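Local coordinates for protein 2-oxo-1,2-dihydroquinoline 8-monooxygenase, oxygenase component (Pseudomonas putida, PDB 1Z02) that probably hydroxylates 2-oxoquinoline at carbon 8, a Rieske [2Fe-2S] cluster passing electrons to a mononuclear iron where oxygen is activated, at residues T50-E55 with G436-Q441; L80-L85 with V89-K94; L119-A124 with K129-T134; F149-V152 with D156-D159. One frame throughout, in Å; residues are numbered along the deposited sequence.

Contact 1 (T50-E55 with G436-Q441)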
loop_
_atom_site.group_PDB
_atom_site.type_symbol
_atom_site.label_atom_id
_atom_site.label_comp_id
_atom_site.label_asym_id
_atom_site.label_seq_id
_atom_site.Cartn_x
_atom_site.Cartn_y
_atom_site.Cartn_z
ATOM N N THR A 50 3.827 -12.624 -30.584
ATOM C CA THR A 50 5.080 -12.658 -31.312
ATOM C C THR A 50 5.637 -11.252 -31.538
ATOM O O THR A 50 6.845 -11.033 -31.428
ATOM C CB THR A 50 4.883 -13.381 -32.664
ATOM O OG1 THR A 50 4.635 -14.775 -32.424
ATOM C CG2 THR A 50 6.105 -13.230 -33.549
ATOM N N HIS A 51 4.759 -10.297 -31.829
ATOM C CA HIS A 51 5.204 -8.932 -32.081
ATOM C C HIS A 51 5.791 -8.252 -30.845
ATOM O O HIS A 51 6.401 -7.187 -30.944
ATOM C CB HIS A 51 4.065 -8.091 -32.683
ATOM C CG HIS A 51 2.891 -7.897 -31.777
ATOM N ND1 HIS A 51 2.929 -7.074 -30.669
ATOM C CD2 HIS A 51 1.629 -8.385 -31.838
ATOM C CE1 HIS A 51 1.741 -7.062 -30.092
ATOM N NE2 HIS A 51 0.933 -7.850 -30.782
ATOM N N GLU A 52 5.632 -8.875 -29.682
ATOM C CA GLU A 52 6.174 -8.304 -28.457
ATOM C C GLU A 52 7.597 -8.782 -28.187
ATOM O O GLU A 52 8.202 -8.393 -27.188
ATOM C CB GLU A 52 5.288 -8.664 -27.271
ATOM C CG GLU A 52 3.965 -7.941 -27.245
ATOM C CD GLU A 52 3.120 -8.319 -26.043
ATOM O OE1 GLU A 52 2.596 -9.448 -26.020
ATOM O OE2 GLU A 52 2.983 -7.487 -25.116
ATOM N N LEU A 53 8.128 -9.618 -29.078
ATOM C CA LEU A 53 9.475 -10.158 -28.921
ATOM C C LEU A 53 10.130 -10.328 -30.296
ATOM O O LEU A 53 9.935 -11.338 -30.964
ATOM C CB LEU A 53 9.407 -11.511 -28.200
ATOM C CG LEU A 53 10.281 -11.892 -26.989
ATOM C CD1 LEU A 53 11.245 -12.940 -27.330
ATOM C CD2 LEU A 53 10.915 -10.718 -26.376
ATOM N N GLU A 54 10.885 -9.321 -30.721
ATOM C CA GLU A 54 11.570 -9.369 -32.010
ATOM C C GLU A 54 12.958 -9.974 -31.812
ATOM O O GLU A 54 13.380 -10.203 -30.676
ATOM C CB GLU A 54 11.684 -7.962 -32.589
ATOM C CG GLU A 54 10.339 -7.305 -32.812
ATOM C CD GLU A 54 10.458 -5.885 -33.332
ATOM O OE1 GLU A 54 9.407 -5.249 -33.553
ATOM O OE2 GLU A 54 11.598 -5.402 -33.520
ATOM N N GLU A 55 13.665 -10.225 -32.911
ATOM C CA GLU A 55 14.994 -10.817 -32.832
ATOM C C GLU A 55 15.888 -10.034 -31.878
ATOM O O GLU A 55 16.014 -8.818 -31.995
ATOM C CB GLU A 55 15.643 -10.856 -34.216
ATOM C CG GLU A 55 17.022 -11.501 -34.236
ATOM C CD GLU A 55 16.989 -13.005 -34.009
ATOM O OE1 GLU A 55 18.073 -13.598 -33.796
ATOM O OE2 GLU A 55 15.895 -13.601 -34.051
ATOM N N GLY A 436 1.326 -4.284 -12.555
ATOM C CA GLY A 436 1.432 -4.697 -13.942
ATOM C C GLY A 436 1.844 -6.126 -14.255
ATOM O O GLY A 436 1.711 -7.027 -13.429
ATOM N N TYR A 437 2.355 -6.321 -15.470
ATOM C CA TYR A 437 2.756 -7.642 -15.941
ATOM C C TYR A 437 4.146 -7.649 -16.574
ATOM O O TYR A 437 5.023 -8.411 -16.159
ATOM C CB TYR A 437 1.704 -8.125 -16.944
ATOM C CG TYR A 437 2.032 -9.413 -17.659
ATOM C CD1 TYR A 437 2.178 -10.610 -16.958
ATOM C CD2 TYR A 437 2.182 -9.437 -19.046
ATOM C CE1 TYR A 437 2.465 -11.801 -17.631
ATOM C CE2 TYR A 437 2.461 -10.608 -19.715
ATOM C CZ TYR A 437 2.600 -11.786 -19.010
ATOM O OH TYR A 437 2.843 -12.953 -19.700
ATOM N N LYS A 438 4.344 -6.800 -17.582
ATOM C CA LYS A 438 5.634 -6.712 -18.262
ATOM C C LYS A 438 6.639 -5.921 -17.429
ATOM O O LYS A 438 6.377 -4.781 -17.037
ATOM C CB LYS A 438 5.447 -6.065 -19.640
ATOM C CG LYS A 438 4.542 -6.887 -20.555
ATOM C CD LYS A 438 4.163 -6.153 -21.842
ATOM C CE LYS A 438 5.283 -6.165 -22.861
ATOM N NZ LYS A 438 4.811 -5.597 -24.165
ATOM N N VAL A 439 7.786 -6.535 -17.149
ATOM C CA VAL A 439 8.818 -5.879 -16.360
ATOM C C VAL A 439 9.377 -4.658 -17.081
ATOM O O VAL A 439 9.751 -4.731 -18.257
ATOM C CB VAL A 439 9.975 -6.853 -16.041
ATOM C CG1 VAL A 439 11.052 -6.146 -15.237
ATOM C CG2 VAL A 439 9.448 -8.043 -15.269
ATOM N N GLU A 440 9.420 -3.535 -16.363
ATOM C CA GLU A 440 9.923 -2.276 -16.903
ATOM C C GLU A 440 11.440 -2.356 -16.983
ATOM O O GLU A 440 12.098 -2.807 -16.040
ATOM C CB GLU A 440 9.514 -1.115 -15.994
ATOM C CG GLU A 440 9.375 0.216 -16.722
ATOM C CD GLU A 440 9.100 1.367 -15.780
ATOM O OE1 GLU A 440 8.743 2.463 -16.260
ATOM O OE2 GLU A 440 9.246 1.176 -14.557
ATOM N N GLN A 441 11.999 -1.904 -18.101
ATOM C CA GLN A 441 13.438 -1.975 -18.280
ATOM C C GLN A 441 14.278 -0.749 -17.942
ATOM O O GLN A 441 13.801 0.384 -17.900
ATOM C CB GLN A 441 13.751 -2.461 -19.694
ATOM C CG GLN A 441 13.148 -3.832 -19.957
ATOM C CD GLN A 441 13.571 -4.435 -21.275
ATOM O OE1 GLN A 441 13.096 -5.505 -21.656
ATOM N NE2 GLN A 441 14.472 -3.760 -21.977
HETATM O O HOH W 1 7.897 -6.646 -25.231
#

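Contact 2 (L80-L85 with V89-K94). With FES (Fe2/s2 (inorganic) cluster), chain H.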
loop_
_atom_site.group_PDB
_atom_site.type_symbol
_atom_site.label_atom_id
_atom_site.label_comp_id
_atom_site.label_asym_id
_atom_site.label_seq_id
_atom_site.Cartn_x
_atom_site.Cartn_y
_atom_site.Cartn_z
ATOM N N LEU A 80 13.593 -18.534 -19.391
ATOM C CA LEU A 80 14.307 -18.934 -18.176
ATOM C C LEU A 80 13.677 -18.178 -17.007
ATOM O O LEU A 80 12.852 -17.277 -17.210
ATOM C CB LEU A 80 15.796 -18.565 -18.253
ATOM C CG LEU A 80 16.727 -19.254 -19.249
ATOM C CD1 LEU A 80 16.357 -18.849 -20.661
ATOM C CD2 LEU A 80 18.176 -18.856 -18.953
ATOM N N LYS A 81 14.055 -18.545 -15.787
ATOM C CA LYS A 81 13.513 -17.857 -14.628
ATOM C C LYS A 81 14.211 -16.512 -14.526
ATOM O O LYS A 81 15.438 -16.440 -14.553
ATOM C CB LYS A 81 13.748 -18.650 -13.348
ATOM C CG LYS A 81 13.103 -18.000 -12.138
ATOM C CD LYS A 81 13.434 -18.763 -10.861
ATOM C CE LYS A 81 12.758 -20.131 -10.816
ATOM N NZ LYS A 81 13.033 -20.823 -9.520
ATOM N N ASP A 82 13.420 -15.449 -14.413
ATOM C CA ASP A 82 13.948 -14.089 -14.337
ATOM C C ASP A 82 14.470 -13.800 -12.930
ATOM O O ASP A 82 13.947 -12.923 -12.223
ATOM C CB ASP A 82 12.843 -13.094 -14.709
ATOM C CG ASP A 82 13.386 -11.726 -15.091
ATOM O OD1 ASP A 82 12.565 -10.797 -15.224
ATOM O OD2 ASP A 82 14.623 -11.591 -15.261
ATOM N N GLN A 83 15.509 -14.529 -12.534
ATOM C CA GLN A 83 16.105 -14.378 -11.202
ATOM C C GLN A 83 17.534 -14.906 -11.177
ATOM O O GLN A 83 17.766 -16.103 -11.308
ATOM C CB GLN A 83 15.287 -15.139 -10.154
ATOM C CG GLN A 83 15.857 -15.037 -8.735
ATOM C CD GLN A 83 15.251 -16.059 -7.787
ATOM O OE1 GLN A 83 15.465 -17.271 -7.934
ATOM N NE2 GLN A 83 14.484 -15.579 -6.813
ATOM N N CYS A 84 18.494 -14.008 -11.013
ATOM C CA CYS A 84 19.894 -14.399 -10.967
ATOM C C CYS A 84 20.140 -15.156 -9.669
ATOM O O CYS A 84 19.660 -14.731 -8.614
ATOM C CB CYS A 84 20.786 -13.162 -11.022
ATOM S SG CYS A 84 22.548 -13.576 -11.039
ATOM N N LEU A 85 20.887 -16.263 -9.762
ATOM C CA LEU A 85 21.227 -17.125 -8.619
ATOM C C LEU A 85 22.139 -16.439 -7.642
ATOM O O LEU A 85 22.197 -16.819 -6.475
ATOM C CB LEU A 85 22.018 -18.357 -9.040
ATOM C CG LEU A 85 21.740 -19.129 -10.295
ATOM C CD1 LEU A 85 22.703 -20.295 -10.455
ATOM C CD2 LEU A 85 20.344 -19.570 -10.208
ATOM N N VAL A 89 18.687 -10.607 -8.656
ATOM C CA VAL A 89 18.329 -9.542 -9.569
ATOM C C VAL A 89 17.563 -10.125 -10.747
ATOM O O VAL A 89 17.823 -11.254 -11.180
ATOM C CB VAL A 89 19.596 -8.844 -10.103
ATOM C CG1 VAL A 89 19.259 -7.940 -11.253
ATOM C CG2 VAL A 89 20.254 -8.052 -8.995
ATOM N N ARG A 90 16.613 -9.347 -11.253
ATOM C CA ARG A 90 15.808 -9.728 -12.408
ATOM C C ARG A 90 16.666 -9.458 -13.649
ATOM O O ARG A 90 17.021 -8.305 -13.932
ATOM C CB ARG A 90 14.534 -8.877 -12.440
ATOM C CG ARG A 90 13.266 -9.680 -12.619
ATOM C CD ARG A 90 12.019 -9.041 -12.037
ATOM N NE ARG A 90 12.070 -7.592 -11.886
ATOM C CZ ARG A 90 11.036 -6.864 -11.470
ATOM N NH1 ARG A 90 11.143 -5.543 -11.337
ATOM N NH2 ARG A 90 9.880 -7.456 -11.198
ATOM N N LEU A 91 17.009 -10.515 -14.377
ATOM C CA LEU A 91 17.841 -10.392 -15.566
ATOM C C LEU A 91 17.254 -9.481 -16.641
ATOM O O LEU A 91 17.992 -8.774 -17.328
ATOM C CB LEU A 91 18.100 -11.776 -16.179
ATOM C CG LEU A 91 18.631 -12.865 -15.236
ATOM C CD1 LEU A 91 18.651 -14.193 -15.981
ATOM C CD2 LEU A 91 20.021 -12.508 -14.743
ATOM N N SER A 92 15.930 -9.499 -16.771
ATOM C CA SER A 92 15.220 -8.712 -17.771
ATOM C C SER A 92 15.223 -7.201 -17.570
ATOM O O SER A 92 14.880 -6.472 -18.485
ATOM C CB SER A 92 13.762 -9.184 -17.855
ATOM O OG SER A 92 13.047 -8.832 -16.685
ATOM N N GLU A 93 15.605 -6.720 -16.395
ATOM C CA GLU A 93 15.571 -5.278 -16.163
ATOM C C GLU A 93 16.541 -4.501 -17.037
ATOM O O GLU A 93 16.305 -3.342 -17.365
ATOM C CB GLU A 93 15.818 -4.981 -14.683
ATOM C CG GLU A 93 14.581 -5.229 -13.836
ATOM C CD GLU A 93 14.676 -4.641 -12.458
ATOM O OE1 GLU A 93 15.113 -3.482 -12.340
ATOM O OE2 GLU A 93 14.294 -5.324 -11.495
ATOM N N LYS A 94 17.645 -5.132 -17.403
ATOM C CA LYS A 94 18.625 -4.488 -18.264
ATOM C C LYS A 94 19.231 -5.584 -19.130
ATOM O O LYS A 94 20.292 -6.119 -18.825
ATOM C CB LYS A 94 19.701 -3.799 -17.432
ATOM C CG LYS A 94 20.535 -2.883 -18.274
ATOM C CD LYS A 94 21.603 -2.174 -17.503
ATOM C CE LYS A 94 22.383 -1.317 -18.486
ATOM N NZ LYS A 94 23.589 -0.684 -17.906
HETATM FE FE1 FES H . 25.442 -10.765 -9.160
HETATM FE FE2 FES H . 23.456 -11.324 -10.805
HETATM S S1 FES H . 25.569 -11.609 -11.161
HETATM S S2 FES H . 23.242 -10.380 -8.824
#

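Contact 3 (L119-A124 with K129-T134)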
loop_
_atom_site.group_PDB
_atom_site.type_symbol
_atom_site.label_atom_id
_atom_site.label_comp_id
_atom_site.label_asym_id
_atom_site.label_seq_id
_atom_site.Cartn_x
_atom_site.Cartn_y
_atom_site.Cartn_z
ATOM N N LEU A 119 24.713 -22.440 -15.397
ATOM C CA LEU A 119 25.621 -21.320 -15.162
ATOM C C LEU A 119 26.876 -21.678 -15.944
ATOM O O LEU A 119 27.663 -22.530 -15.516
ATOM C CB LEU A 119 25.948 -21.199 -13.666
ATOM C CG LEU A 119 26.943 -20.104 -13.259
ATOM C CD1 LEU A 119 26.416 -18.755 -13.694
ATOM C CD2 LEU A 119 27.166 -20.131 -11.747
ATOM N N VAL A 120 27.061 -21.045 -17.100
ATOM C CA VAL A 120 28.218 -21.354 -17.938
ATOM C C VAL A 120 29.478 -20.559 -17.625
ATOM O O VAL A 120 30.574 -20.951 -18.013
ATOM C CB VAL A 120 27.875 -21.180 -19.428
ATOM C CG1 VAL A 120 26.724 -22.106 -19.800
ATOM C CG2 VAL A 120 27.513 -19.742 -19.722
ATOM N N THR A 121 29.326 -19.445 -16.918
ATOM C CA THR A 121 30.474 -18.628 -16.554
ATOM C C THR A 121 30.009 -17.415 -15.769
ATOM O O THR A 121 28.812 -17.193 -15.622
ATOM C CB THR A 121 31.232 -18.143 -17.816
ATOM O OG1 THR A 121 32.489 -17.553 -17.442
ATOM C CG2 THR A 121 30.395 -17.118 -18.565
ATOM N N ILE A 122 30.965 -16.652 -15.247
ATOM C CA ILE A 122 30.682 -15.415 -14.517
ATOM C C ILE A 122 31.666 -14.394 -15.099
ATOM O O ILE A 122 32.876 -14.525 -14.926
ATOM C CB ILE A 122 30.938 -15.554 -12.990
ATOM C CG1 ILE A 122 30.034 -16.634 -12.397
ATOM C CG2 ILE A 122 30.647 -14.228 -12.288
ATOM C CD1 ILE A 122 30.386 -17.005 -10.990
ATOM N N VAL A 123 31.149 -13.385 -15.790
ATOM C CA VAL A 123 32.016 -12.383 -16.402
ATOM C C VAL A 123 33.135 -11.908 -15.477
ATOM O O VAL A 123 34.287 -11.805 -15.882
ATOM C CB VAL A 123 31.201 -11.153 -16.879
ATOM C CG1 VAL A 123 32.133 -10.098 -17.428
ATOM C CG2 VAL A 123 30.215 -11.567 -17.968
ATOM N N ALA A 124 32.802 -11.634 -14.226
ATOM C CA ALA A 124 33.801 -11.143 -13.282
ATOM C C ALA A 124 34.644 -12.212 -12.589
ATOM O O ALA A 124 35.530 -11.877 -11.797
ATOM C CB ALA A 124 33.115 -10.273 -12.227
ATOM N N LYS A 129 34.606 -21.807 -8.653
ATOM C CA LYS A 129 34.142 -23.184 -8.517
ATOM C C LYS A 129 32.628 -23.361 -8.674
ATOM O O LYS A 129 32.156 -24.461 -8.957
ATOM C CB LYS A 129 34.571 -23.754 -7.159
ATOM C CG LYS A 129 33.894 -23.096 -5.962
ATOM C CD LYS A 129 33.800 -24.060 -4.781
ATOM C CE LYS A 129 34.960 -23.946 -3.818
ATOM N NZ LYS A 129 34.854 -22.781 -2.904
ATOM N N LEU A 130 31.865 -22.289 -8.494
ATOM C CA LEU A 130 30.415 -22.392 -8.598
ATOM C C LEU A 130 29.971 -22.669 -10.021
ATOM O O LEU A 130 28.979 -23.354 -10.247
ATOM C CB LEU A 130 29.743 -21.107 -8.096
ATOM C CG LEU A 130 28.213 -21.166 -8.026
ATOM C CD1 LEU A 130 27.785 -22.124 -6.930
ATOM C CD2 LEU A 130 27.661 -19.790 -7.770
ATOM N N ILE A 131 30.724 -22.143 -10.979
ATOM C CA ILE A 131 30.403 -22.308 -12.392
ATOM C C ILE A 131 30.164 -23.766 -12.789
ATOM O O ILE A 131 30.958 -24.649 -12.467
ATOM C CB ILE A 131 31.519 -21.700 -13.276
ATOM C CG1 ILE A 131 31.640 -20.197 -12.986
ATOM C CG2 ILE A 131 31.212 -21.947 -14.757
ATOM C CD1 ILE A 131 32.801 -19.522 -13.690
ATOM N N GLY A 132 29.052 -24.003 -13.484
ATOM C CA GLY A 132 28.699 -25.344 -13.921
ATOM C C GLY A 132 28.032 -26.236 -12.884
ATOM O O GLY A 132 27.479 -27.281 -13.244
ATOM N N THR A 133 28.062 -25.838 -11.611
ATOM C CA THR A 133 27.468 -26.649 -10.546
ATOM C C THR A 133 25.984 -26.376 -10.312
ATOM O O THR A 133 25.354 -27.031 -9.484
ATOM C CB THR A 133 28.217 -26.473 -9.201
ATOM O OG1 THR A 133 27.905 -25.198 -8.628
ATOM C CG2 THR A 133 29.720 -26.558 -9.421
ATOM N N THR A 134 25.428 -25.422 -11.054
ATOM C CA THR A 134 24.018 -25.084 -10.929
ATOM C C THR A 134 23.557 -24.219 -12.110
ATOM O O THR A 134 24.305 -23.982 -13.062
ATOM C CB THR A 134 23.743 -24.344 -9.581
ATOM O OG1 THR A 134 22.340 -24.098 -9.437
ATOM C CG2 THR A 134 24.504 -23.023 -9.522
#

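Contact 4 (F149-V152 with D156-D159)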
loop_
_atom_site.group_PDB
_atom_site.type_symbol
_atom_site.label_atom_id
_atom_site.label_comp_id
_atom_site.label_asym_id
_atom_site.label_seq_id
_atom_site.Cartn_x
_atom_site.Cartn_y
_atom_site.Cartn_z
ATOM N N PHE A 149 3.632 -19.367 -26.323
ATOM C CA PHE A 149 3.188 -20.052 -25.110
ATOM C C PHE A 149 4.388 -20.566 -24.323
ATOM O O PHE A 149 5.394 -20.982 -24.902
ATOM C CB PHE A 149 2.268 -21.239 -25.433
ATOM C CG PHE A 149 0.980 -20.851 -26.105
ATOM C CD1 PHE A 149 0.909 -20.713 -27.492
ATOM C CD2 PHE A 149 -0.166 -20.619 -25.349
ATOM C CE1 PHE A 149 -0.293 -20.349 -28.114
ATOM C CE2 PHE A 149 -1.362 -20.258 -25.951
ATOM C CZ PHE A 149 -1.429 -20.121 -27.341
ATOM N N VAL A 150 4.284 -20.520 -23.000
ATOM C CA VAL A 150 5.358 -20.990 -22.137
ATOM C C VAL A 150 4.775 -21.980 -21.149
ATOM O O VAL A 150 3.655 -21.800 -20.671
ATOM C CB VAL A 150 6.014 -19.825 -21.345
ATOM C CG1 VAL A 150 7.099 -20.356 -20.437
ATOM C CG2 VAL A 150 6.608 -18.814 -22.301
ATOM N N PHE A 151 5.524 -23.041 -20.868
ATOM C CA PHE A 151 5.081 -24.052 -19.917
ATOM C C PHE A 151 5.656 -23.654 -18.558
ATOM O O PHE A 151 6.830 -23.932 -18.263
ATOM C CB PHE A 151 5.606 -25.435 -20.314
ATOM C CG PHE A 151 5.067 -26.554 -19.469
ATOM C CD1 PHE A 151 3.733 -26.937 -19.569
ATOM C CD2 PHE A 151 5.882 -27.204 -18.549
ATOM C CE1 PHE A 151 3.218 -27.950 -18.762
ATOM C CE2 PHE A 151 5.373 -28.223 -17.733
ATOM C CZ PHE A 151 4.038 -28.593 -17.842
ATOM N N VAL A 152 4.833 -22.995 -17.745
ATOM C CA VAL A 152 5.250 -22.545 -16.420
ATOM C C VAL A 152 5.208 -23.733 -15.467
ATOM O O VAL A 152 4.136 -24.238 -15.126
ATOM C CB VAL A 152 4.326 -21.420 -15.908
ATOM C CG1 VAL A 152 4.903 -20.800 -14.625
ATOM C CG2 VAL A 152 4.165 -20.363 -16.992
ATOM N N ASP A 156 11.338 -28.565 -10.088
ATOM C CA ASP A 156 11.612 -29.996 -10.213
ATOM C C ASP A 156 10.754 -30.812 -11.190
ATOM O O ASP A 156 10.864 -32.040 -11.229
ATOM C CB ASP A 156 11.561 -30.651 -8.826
ATOM C CG ASP A 156 10.204 -30.498 -8.146
ATOM O OD1 ASP A 156 10.058 -30.979 -6.996
ATOM O OD2 ASP A 156 9.289 -29.900 -8.757
ATOM N N PHE A 157 9.906 -30.152 -11.974
ATOM C CA PHE A 157 9.073 -30.873 -12.939
ATOM C C PHE A 157 9.973 -31.353 -14.086
ATOM O O PHE A 157 10.557 -30.545 -14.809
ATOM C CB PHE A 157 7.968 -29.956 -13.468
ATOM C CG PHE A 157 6.864 -30.684 -14.189
ATOM C CD1 PHE A 157 5.785 -31.216 -13.488
ATOM C CD2 PHE A 157 6.913 -30.850 -15.566
ATOM C CE1 PHE A 157 4.766 -31.908 -14.153
ATOM C CE2 PHE A 157 5.900 -31.539 -16.240
ATOM C CZ PHE A 157 4.826 -32.065 -15.530
ATOM N N PRO A 158 10.081 -32.681 -14.275
ATOM C CA PRO A 158 10.916 -33.289 -15.325
ATOM C C PRO A 158 10.603 -32.876 -16.756
ATOM O O PRO A 158 9.439 -32.798 -17.140
ATOM C CB PRO A 158 10.688 -34.792 -15.143
ATOM C CG PRO A 158 10.211 -34.930 -13.755
ATOM C CD PRO A 158 9.331 -33.718 -13.551
ATOM N N ASP A 159 11.650 -32.648 -17.545
ATOM C CA ASP A 159 11.500 -32.281 -18.948
ATOM C C ASP A 159 10.694 -33.355 -19.678
ATOM O O ASP A 159 9.818 -33.044 -20.485
ATOM C CB ASP A 159 12.876 -32.147 -19.623
ATOM C CG ASP A 159 13.630 -30.900 -19.192
ATOM O OD1 ASP A 159 14.772 -30.707 -19.660
ATOM O OD2 ASP A 159 13.087 -30.111 -18.394
#

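Contact 1 (T50-E55 with G436-Q441)
E52 sets its CG beside its own backbone N (chi1 -72°) and runs straight on from there, whereas K438 turns at chi3 (78°), and together these torsions bring carboxylate and ammonium group into contact. The result is a surface salt bridge between the short 3-10 turn 50-52 of the Rieske domain and the C-terminal tail, two parts of the chain whose backbones stay well apart: the CA atoms of E52 and K438 are 10.3 Å from each other. K438 NZ donates to E52 OE2 at 2.8 Å. It arrives on the anti side of that oxygen, 26° out of the carboxylate plane, with the two side chains crossing at a slant, and K438 CE follows at 3.5 Å from E52 OE2.

The other carboxylate oxygen, OE1, is hydrogen-bonded to the backbone N of F49, at the end of strand 43-49, and to H202 NE2 on strand 196-206 of the seven-stranded sheet. One glutamate thus ties the turn to its own strand, to the neighbouring domain and to the tail, and its many donors probably favour the ionised form. Farther back, the side chain of K438 lies on Q59 of strand 58-63. A water makes a second, weaker link between the two residues: it donates to E52 O at 2.6 Å and accepts a weak, 3.4 Å bond from K438 NZ.

Contact 2 (L80-L85 with V89-K94)
D82 and S92 supply the polar side-chain bonds of this contact. S92 N donates to D82 OD2 at 2.9 Å, nearly straight (163°) and on the syn side of the oxygen, while S92 OG gives its proton to D82 OD1. That second bond is modelled as very short, and its exact length is doubtful. With chi1 of S92 at 70°, OG lies between its own backbone N and carbonyl carbon, from where it can reach the same carboxylate as the amide does. The paired grip fixes the rotation of a buried group. Within 89-94, R90 makes a salt bridge to E93, gripping it side-on with NE and NH1 both on E93 OE2.

Between backbones, C84 N donates to V89 O at 2.8 Å, and Q83 CA adds a CH...O contact to V89 O at 3.6 Å. D82 is the centre of an inverse gamma turn just after strand 76-81. It is the approach to the first cluster-binding loop of the Rieske fold, the Cys-X-His pair C84 and H86.

Metal binding comes next: C84 SG, anti to its backbone N, holds iron FE2 at 2.4 Å, and C105 supplies the second thiolate. V89 CG2 rests 3.8 Å from the bridging sulfur S2.

Apolar packing completes the contact. L91 CD2 lies 3.9 Å from C84 CB, while M372 of the second subunit packs on V89.

Contact 3 (L119-A124 with K129-T134)
I131 and I122 share the same first torsion, chi1 -61°, with CG1 beside the backbone N in each, and the two CG1 atoms meet at 4.0 Å as the side chains pass each other at an angle. The chain of I131 is extended beyond CG1, which carries its CD1 over the strand backbone to 3.7 Å from I122 N. Its other branch, CG2, faces back along the strand and sits 3.5 Å from V120 O. One isoleucine therefore spans all four residues of strand 119-122.

L119 takes a different rotamer: CG is anti to the backbone N (chi1 177°), and CD2 reaches L130, 4.0 Å from L130 CG. L130 has CG anti to its N as well, so two leucines of like conformation meet through their branches.

Backbone bonds set the frame for this packing. L119 N donates to T134 O at 2.8 Å, and G132 N to L119 O at 2.9 Å. Residues L130 to T133 form a type II beta turn, in which G132 takes a positive phi favourable to glycine. L130 O closes it by accepting from both T133 N and T133 OG1.

The turn packs along strand 119-122, an outermost strand of the antiparallel sheet 102-104, 110-113, 119-122, which carries the cluster-binding residue F110. Strand 110-113 runs antiparallel beside it, its F110 touching both I122 and L130, while the second subunit adds N277 to T121 OG1 and S17 to T133 OG1.

Contact 4 (F149-V152 with D156-D159)
F151 and F157 make the whole of this contact, ring against ring. F151 CE2 and CZ meet F157 CE2 and CD2: F151 CE2 lies 3.7 Å from F157 CE2, and F151 CZ is 3.8 Å from that same F157 CE2. Seen from F151, the partner arrives at the ring edge, F157 CD2 lying in the plane of the F151 ring. The planes are inclined at 52° with centroids 5.5 Å apart, an oblique aromatic pair. Both side chains take the same first torsion, CG anti to the backbone N (chi1 -174° in F151), which lets them span backbones whose nearest CA atoms, those of F151 and D159, are 10.5 Å apart.

Among other hydrophobic contacts, W44 of strand 43-49 meets the F151 ring and P163 packs on it. F157 also packs on the side chain of N42. Strand 147-152 is the central strand of its three-stranded antiparallel sheet. F151 projects from it onto the loop that follows.

D159 OD2 also forms a salt bridge with R153, just after the strand.

Between the rings the attraction is dispersive, with only 78 Å² buried, so the pair joins strand and loop without the directional constraint of a polar bond.

How the contacts relate
Contact 1 closes a loop of 380 residues, and contacts 2, 3 and 4 follow one another inside it, each joining segments only a few residues apart. Contacts 2 and 3, with centres 15 Å apart, lie within the Rieske domain, touch through L85 and T134, and both meet the second subunit, which places the cluster region at the trimer interface. Contact 1, centred 14 Å from contact 2, brings the C-terminal tail back to this domain, with V439 and Q441 packing against 89-94. Contact 4 stands apart, 18 Å from contact 2 between centres, where strand 147-152 leads from the Rieske domain toward the catalytic one.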